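Local coordinates for laccase (Botrytis aclada, PDB 3SQR), which probably oxidises phenolic substrates such as hydroquinone with molecular oxygen as a copper-dependent multicopper oxidase, with a likely role in lignin breakdown and detoxification, at residues 191-196 with 262-267; 283-288 with 313-318. All coordinates share one frame; numbering follows the deposited sequence.

Interaction 1: residues 191-196 with 262-267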
loop_
_atom_site.group_PDB
_atom_site.type_symbol
_atom_site.label_atom_id
_atom_site.label_comp_id
_atom_site.label_asym_id
_atom_site.label_seq_id
_atom_site.Cartn_x
_atom_site.Cartn_y
_atom_site.Cartn_z
ATOM N N ALA A 191 10.840 19.837 0.196
ATOM C CA ALA A 191 10.611 21.049 0.985
ATOM C C ALA A 191 11.208 20.867 2.340
ATOM O O ALA A 191 11.371 19.750 2.827
ATOM C CB ALA A 191 9.083 21.398 1.080
ATOM N N ASP A 192 11.555 21.984 2.956
ATOM C CA ASP A 192 12.096 22.026 4.282
ATOM C C ASP A 192 11.023 21.859 5.334
ATOM O O ASP A 192 9.831 22.182 5.112
ATOM C CB ASP A 192 12.828 23.365 4.493
ATOM C CG ASP A 192 14.116 23.465 3.681
ATOM O OD1 ASP A 192 14.685 22.440 3.242
ATOM O OD2 ASP A 192 14.567 24.603 3.488
ATOM N N TYR A 193 11.435 21.266 6.447
ATOM C CA TYR A 193 10.600 21.054 7.569
ATOM C C TYR A 193 11.452 20.841 8.771
ATOM O O TYR A 193 12.649 20.491 8.696
ATOM C CB TYR A 193 9.628 19.857 7.374
ATOM C CG TYR A 193 10.381 18.566 7.148
ATOM C CD1 TYR A 193 10.777 18.206 5.876
ATOM C CD2 TYR A 193 10.716 17.768 8.202
ATOM C CE1 TYR A 193 11.482 17.036 5.677
ATOM C CE2 TYR A 193 11.405 16.569 8.035
ATOM C CZ TYR A 193 11.786 16.224 6.757
ATOM O OH TYR A 193 12.519 15.066 6.567
ATOM N N ASP A 194 10.851 21.087 9.940
ATOM C CA ASP A 194 11.566 21.004 11.163
ATOM C C ASP A 194 11.514 19.691 11.831
ATOM O O ASP A 194 12.520 19.242 12.390
ATOM C CB ASP A 194 10.997 22.038 12.165
ATOM C CG ASP A 194 11.117 23.433 11.638
ATOM O OD1 ASP A 194 12.222 23.728 11.159
ATOM O OD2 ASP A 194 10.101 24.142 11.575
ATOM N N GLU A 195 10.314 19.108 11.880
ATOM C CA GLU A 195 10.117 17.839 12.606
ATOM C C GLU A 195 9.337 16.811 11.779
ATOM O O GLU A 195 8.350 17.138 11.152
ATOM C CB GLU A 195 9.370 18.066 13.921
ATOM C CG GLU A 195 10.127 19.018 14.838
ATOM C CD GLU A 195 9.577 19.062 16.228
ATOM O OE1 GLU A 195 8.752 18.178 16.585
ATOM O OE2 GLU A 195 9.975 20.003 16.967
ATOM N N ASP A 196 9.781 15.566 11.835
ATOM C CA ASP A 196 9.051 14.456 11.209
ATOM C C ASP A 196 8.232 13.787 12.285
ATOM O O ASP A 196 8.792 13.168 13.168
ATOM C CB ASP A 196 10.098 13.514 10.628
ATOM C CG ASP A 196 9.507 12.316 9.920
ATOM O OD1 ASP A 196 8.266 12.254 9.719
ATOM O OD2 ASP A 196 10.374 11.494 9.529
ATOM N N LYS A 262 7.384 23.641 11.323
ATOM C CA LYS A 262 6.939 22.907 10.127
ATOM C C LYS A 262 7.095 21.403 10.392
ATOM O O LYS A 262 8.161 20.940 10.814
ATOM C CB LYS A 262 7.710 23.320 8.904
ATOM C CG LYS A 262 7.459 24.753 8.440
ATOM C CD LYS A 262 8.416 24.985 7.285
ATOM C CE LYS A 262 8.254 26.348 6.639
ATOM N NZ LYS A 262 9.396 26.552 5.679
ATOM N N TYR A 263 6.020 20.668 10.152
ATOM C CA TYR A 263 5.923 19.240 10.453
ATOM C C TYR A 263 5.745 18.463 9.162
ATOM O O TYR A 263 4.957 18.801 8.326
ATOM C CB TYR A 263 4.741 18.930 11.319
ATOM C CG TYR A 263 4.874 19.552 12.665
ATOM C CD1 TYR A 263 5.549 18.908 13.659
ATOM C CD2 TYR A 263 4.294 20.795 12.943
ATOM C CE1 TYR A 263 5.737 19.451 14.890
ATOM C CE2 TYR A 263 4.445 21.340 14.207
ATOM C CZ TYR A 263 5.152 20.681 15.169
ATOM O OH TYR A 263 5.319 21.192 16.464
ATOM N N ARG A 264 6.514 17.393 9.043
ATOM C CA ARG A 264 6.293 16.382 8.012
ATOM C C ARG A 264 5.388 15.277 8.587
ATOM O O ARG A 264 5.624 14.714 9.656
ATOM C CB ARG A 264 7.636 15.797 7.593
ATOM C CG ARG A 264 7.483 14.680 6.589
ATOM C CD ARG A 264 8.834 14.210 6.194
ATOM N NE ARG A 264 8.761 13.374 5.009
ATOM C CZ ARG A 264 9.830 13.104 4.268
ATOM N NH1 ARG A 264 11.031 13.626 4.546
ATOM N NH2 ARG A 264 9.694 12.313 3.225
ATOM N N LEU A 265 4.278 15.084 7.924
ATOM C CA LEU A 265 3.296 14.007 8.244
ATOM C C LEU A 265 3.325 13.041 7.083
ATOM O O LEU A 265 3.283 13.429 5.941
ATOM C CB LEU A 265 1.889 14.555 8.325
ATOM C CG LEU A 265 1.515 15.423 9.538
ATOM C CD1 LEU A 265 2.500 16.547 9.850
ATOM C CD2 LEU A 265 0.037 15.884 9.374
ATOM N N ARG A 266 3.245 11.764 7.407
ATOM C CA ARG A 266 3.402 10.730 6.368
ATOM C C ARG A 266 2.129 9.938 6.367
ATOM O O ARG A 266 1.883 9.183 7.279
ATOM C CB ARG A 266 4.615 9.887 6.694
ATOM C CG ARG A 266 5.933 10.659 6.839
ATOM C CD ARG A 266 6.991 9.722 7.307
ATOM N NE ARG A 266 8.311 10.274 7.434
ATOM C CZ ARG A 266 9.286 10.180 6.527
ATOM N NH1 ARG A 266 9.067 9.612 5.366
ATOM N NH2 ARG A 266 10.481 10.700 6.778
ATOM N N LEU A 267 1.307 10.197 5.367
ATOM C CA LEU A 267 -0.035 9.726 5.328
ATOM C C LEU A 267 -0.095 8.452 4.528
ATOM O O LEU A 267 0.409 8.398 3.413
ATOM C CB LEU A 267 -0.946 10.757 4.717
ATOM C CG LEU A 267 -0.854 12.137 5.424
ATOM C CD1 LEU A 267 -1.580 13.221 4.603
ATOM C CD2 LEU A 267 -1.381 12.030 6.851
HETATM O O HOH W 1 8.432 24.211 3.873
HETATM O O HOH W 2 7.103 20.235 17.942
#

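Interaction 2: residues 283-288 with 313-318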
loop_
_atom_site.group_PDB
_atom_site.type_symbol
_atom_site.label_atom_id
_atom_site.label_comp_id
_atom_site.label_asym_id
_atom_site.label_seq_id
_atom_site.Cartn_x
_atom_site.Cartn_y
_atom_site.Cartn_z
ATOM N N HIS A 283 -5.694 24.359 8.179
ATOM C CA HIS A 283 -4.294 24.181 7.826
ATOM C C HIS A 283 -4.187 23.766 6.358
ATOM O O HIS A 283 -5.114 23.239 5.762
ATOM C CB HIS A 283 -3.627 23.158 8.772
ATOM C CG HIS A 283 -3.456 23.630 10.187
ATOM N ND1 HIS A 283 -4.505 23.759 11.078
ATOM C CD2 HIS A 283 -2.345 23.992 10.864
ATOM C CE1 HIS A 283 -4.028 24.169 12.241
ATOM N NE2 HIS A 283 -2.721 24.306 12.140
ATOM N N THR A 284 -3.070 24.156 5.783
ATOM C CA THR A 284 -2.734 23.879 4.421
ATOM C C THR A 284 -1.711 22.738 4.439
ATOM O O THR A 284 -0.793 22.652 5.266
ATOM C CB THR A 284 -2.115 25.109 3.753
ATOM O OG1 THR A 284 -3.119 26.155 3.737
ATOM C CG2 THR A 284 -1.749 24.808 2.332
ATOM N N LEU A 285 -1.941 21.842 3.534
ATOM C CA LEU A 285 -0.995 20.761 3.334
ATOM C C LEU A 285 -0.101 21.105 2.168
ATOM O O LEU A 285 -0.611 21.366 1.090
ATOM C CB LEU A 285 -1.755 19.477 3.041
ATOM C CG LEU A 285 -2.915 19.063 3.950
ATOM C CD1 LEU A 285 -3.538 17.760 3.382
ATOM C CD2 LEU A 285 -2.535 18.841 5.411
ATOM N N THR A 286 1.202 21.061 2.357
ATOM C CA THR A 286 2.139 21.136 1.254
ATOM C C THR A 286 2.594 19.702 0.923
ATOM O O THR A 286 3.317 19.089 1.678
ATOM C CB THR A 286 3.310 21.966 1.569
ATOM O OG1 THR A 286 2.861 23.317 1.786
ATOM C CG2 THR A 286 4.272 21.988 0.391
ATOM N N VAL A 287 2.119 19.225 -0.198
ATOM C CA VAL A 287 2.352 17.850 -0.613
ATOM C C VAL A 287 3.761 17.764 -1.232
ATOM O O VAL A 287 4.067 18.463 -2.210
ATOM C CB VAL A 287 1.309 17.387 -1.559
ATOM C CG1 VAL A 287 1.418 15.777 -1.742
ATOM C CG2 VAL A 287 -0.114 17.730 -1.151
ATOM N N ILE A 288 4.602 16.916 -0.664
ATOM C CA ILE A 288 5.992 16.802 -1.090
ATOM C C ILE A 288 6.429 15.462 -1.635
ATOM O O ILE A 288 7.530 15.348 -2.127
ATOM C CB ILE A 288 6.977 17.266 -0.025
ATOM C CG1 ILE A 288 6.919 16.479 1.287
ATOM C CG2 ILE A 288 6.715 18.796 0.321
ATOM C CD1 ILE A 288 8.236 16.467 1.989
ATOM N N VAL A 313 3.354 15.168 3.444
ATOM C CA VAL A 313 2.981 16.599 3.471
ATOM C C VAL A 313 3.703 17.327 4.580
ATOM O O VAL A 313 4.025 16.815 5.614
ATOM C CB VAL A 313 1.441 16.755 3.623
ATOM C CG1 VAL A 313 0.704 15.968 2.528
ATOM C CG2 VAL A 313 1.006 16.251 5.056
ATOM N N ILE A 314 3.915 18.618 4.336
ATOM C CA ILE A 314 4.512 19.462 5.323
ATOM C C ILE A 314 3.384 20.398 5.743
ATOM O O ILE A 314 2.676 20.934 4.886
ATOM C CB ILE A 314 5.636 20.316 4.768
ATOM C CG1 ILE A 314 6.801 19.455 4.310
ATOM C CG2 ILE A 314 6.186 21.283 5.888
ATOM C CD1 ILE A 314 7.314 18.478 5.286
ATOM N N VAL A 315 3.212 20.497 7.054
ATOM C CA VAL A 315 2.142 21.355 7.594
ATOM C C VAL A 315 2.869 22.333 8.527
ATOM O O VAL A 315 3.571 21.915 9.466
ATOM C CB VAL A 315 1.087 20.627 8.348
ATOM C CG1 VAL A 315 -0.022 21.662 8.721
ATOM C CG2 VAL A 315 0.458 19.550 7.497
ATOM N N GLU A 316 2.659 23.617 8.258
ATOM C CA GLU A 316 3.156 24.673 9.143
ATOM C C GLU A 316 2.058 25.040 10.129
ATOM O O GLU A 316 0.889 25.233 9.736
ATOM C CB GLU A 316 3.654 25.877 8.331
ATOM C CG GLU A 316 4.154 26.966 9.215
ATOM C CD GLU A 316 4.803 28.058 8.406
ATOM O OE1 GLU A 316 4.268 28.358 7.321
ATOM O OE2 GLU A 316 5.853 28.584 8.865
ATOM N N ALA A 317 2.453 25.001 11.397
ATOM C CA ALA A 317 1.592 25.204 12.527
ATOM C C ALA A 317 1.485 26.759 12.675
ATOM O O ALA A 317 1.975 27.314 13.635
ATOM C CB ALA A 317 2.195 24.591 13.761
ATOM N N ASN A 318 0.818 27.363 11.719
ATOM C CA ASN A 318 0.679 28.831 11.648
ATOM C C ASN A 318 -0.761 29.296 11.925
ATOM O O ASN A 318 -1.151 30.387 11.488
ATOM C CB ASN A 318 1.118 29.351 10.259
ATOM C CG ASN A 318 0.342 28.741 9.092
ATOM O OD1 ASN A 318 -0.550 27.886 9.245
ATOM N ND2 ASN A 318 0.689 29.190 7.888
HETATM O O HOH W 3 1.005 24.560 6.060
HETATM O O HOH W 4 -1.173 25.517 7.799
HETATM O O HOH W 5 2.964 23.591 4.445
#

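Interaction 1: residues 191-196 with 262-267
Strand 195-205 begins by pairing in parallel with strand 262-269, Glu195 beside Tyr263 and Asp196 beside Arg264, with Lys262 O accepting from Glu195 N and Glu195 O from Arg264 N. This is the parallel pairing of first and third strands found in the Greek-key cupredoxin sheets of multicopper oxidases. Ahead of the strand, Asp194 clasps the start of its neighbour: its N also donates to Lys262 O (2.8 Å), while its OD2 takes Lys262 N in an almost straight bond (175°), using the anti side of the carboxylate. A water joins Asp192 O to Lys262 NZ.

With CG between the backbone N and the carbonyl carbon (chi1 60°), the Tyr193 ring lies over the aliphatic part of Arg264, whose CB makes a CH-pi contact 3.9 Å from the ring centroid. The extended arginine then brings NH1 to Tyr193 OH (2.9 Å), which lies in the guanidinium plane; Asp312 engages NE in a salt bridge. The Arg264 and Arg266 guanidinium groups overlap face over face. Glu195 runs alongside the Tyr263 ring, and a water weakly bonded to Glu195 OE1 lies near Tyr263 OH, which also hydrogen-bonds to Val258 N. Asp196 meets Arg266 side-on in a salt bridge, OD1 receiving NE on its syn side (3.0 Å) and OD2 receiving NH2 from above the carboxylate plane (2.9 Å).

Interaction 2: residues 283-288 with 313-318
Thr286 and Ile314 form a hydrogen-bonded antiparallel pair, Thr286 N donating to Ile314 O at 2.9 Å and Ile314 N to Thr286 O at 2.8 Å. Toward Thr284 and Glu316 the direct bonding gives way to water. One water bridges Thr284 O to Glu316 N, and a second accepts from Thr284 N while donating to Glu316 O, so the diverging ends remain linked through solvent. A third water donates to Ile314 O and lies 2.7 Å from Thr286 OG1, which stands beside the backbone N (chi1 -64°) on the face it shares with Ile314.

On the other face, the side chains are apolar. Leu285 CD2 rests against Val315 CG2 at 3.7 Å, the two side chains pointing the same way, while Val287 CG2 meets Val313 CG1 obliquely at 4.2 Å. Leu303 touches both Leu285 and Val313 on this inner side. Back on the Thr286 face, Ile288 CD1 packs on Ile314 CD1 (4.0 Å). At the far end of the contact, His283 crosses Val315 at about a right angle, its CB 3.9 Å from Val315 CG1, and turns the edge of its ring to Glu316 O; NE2 bonds to Tyr349 OH and ND1 to Asp281 O. Just past the strand, Ala317 centres an inverse gamma turn. Antiparallel pairing of this kind, with apolar side chains turned in toward Leu303 of the facing sheet, is characteristic of the Greek-key beta-sandwich of the cupredoxin domains in multicopper oxidases.

In the fold
Interactions 1 and 2 belong to one six-stranded sheet, in which strands 262-269 and 310-316 are neighbours. Tyr263 O and Val315 N, 2.7 Å apart, and Leu265 N and Val313 O, 2.9 Å apart, probably hydrogen-bond across that boundary. Ile314 joins the two contacts through packing as well, its CD1 lying 3.4 Å from Tyr193 CB. Interaction 1 is partly buried and parallel, rich in charged and aromatic groups where a loop enters the sheet. Interaction 2 is more buried and antiparallel, relying mainly on aliphatic packing, with bridging waters where its strands separate. Both lie away from the copper sites.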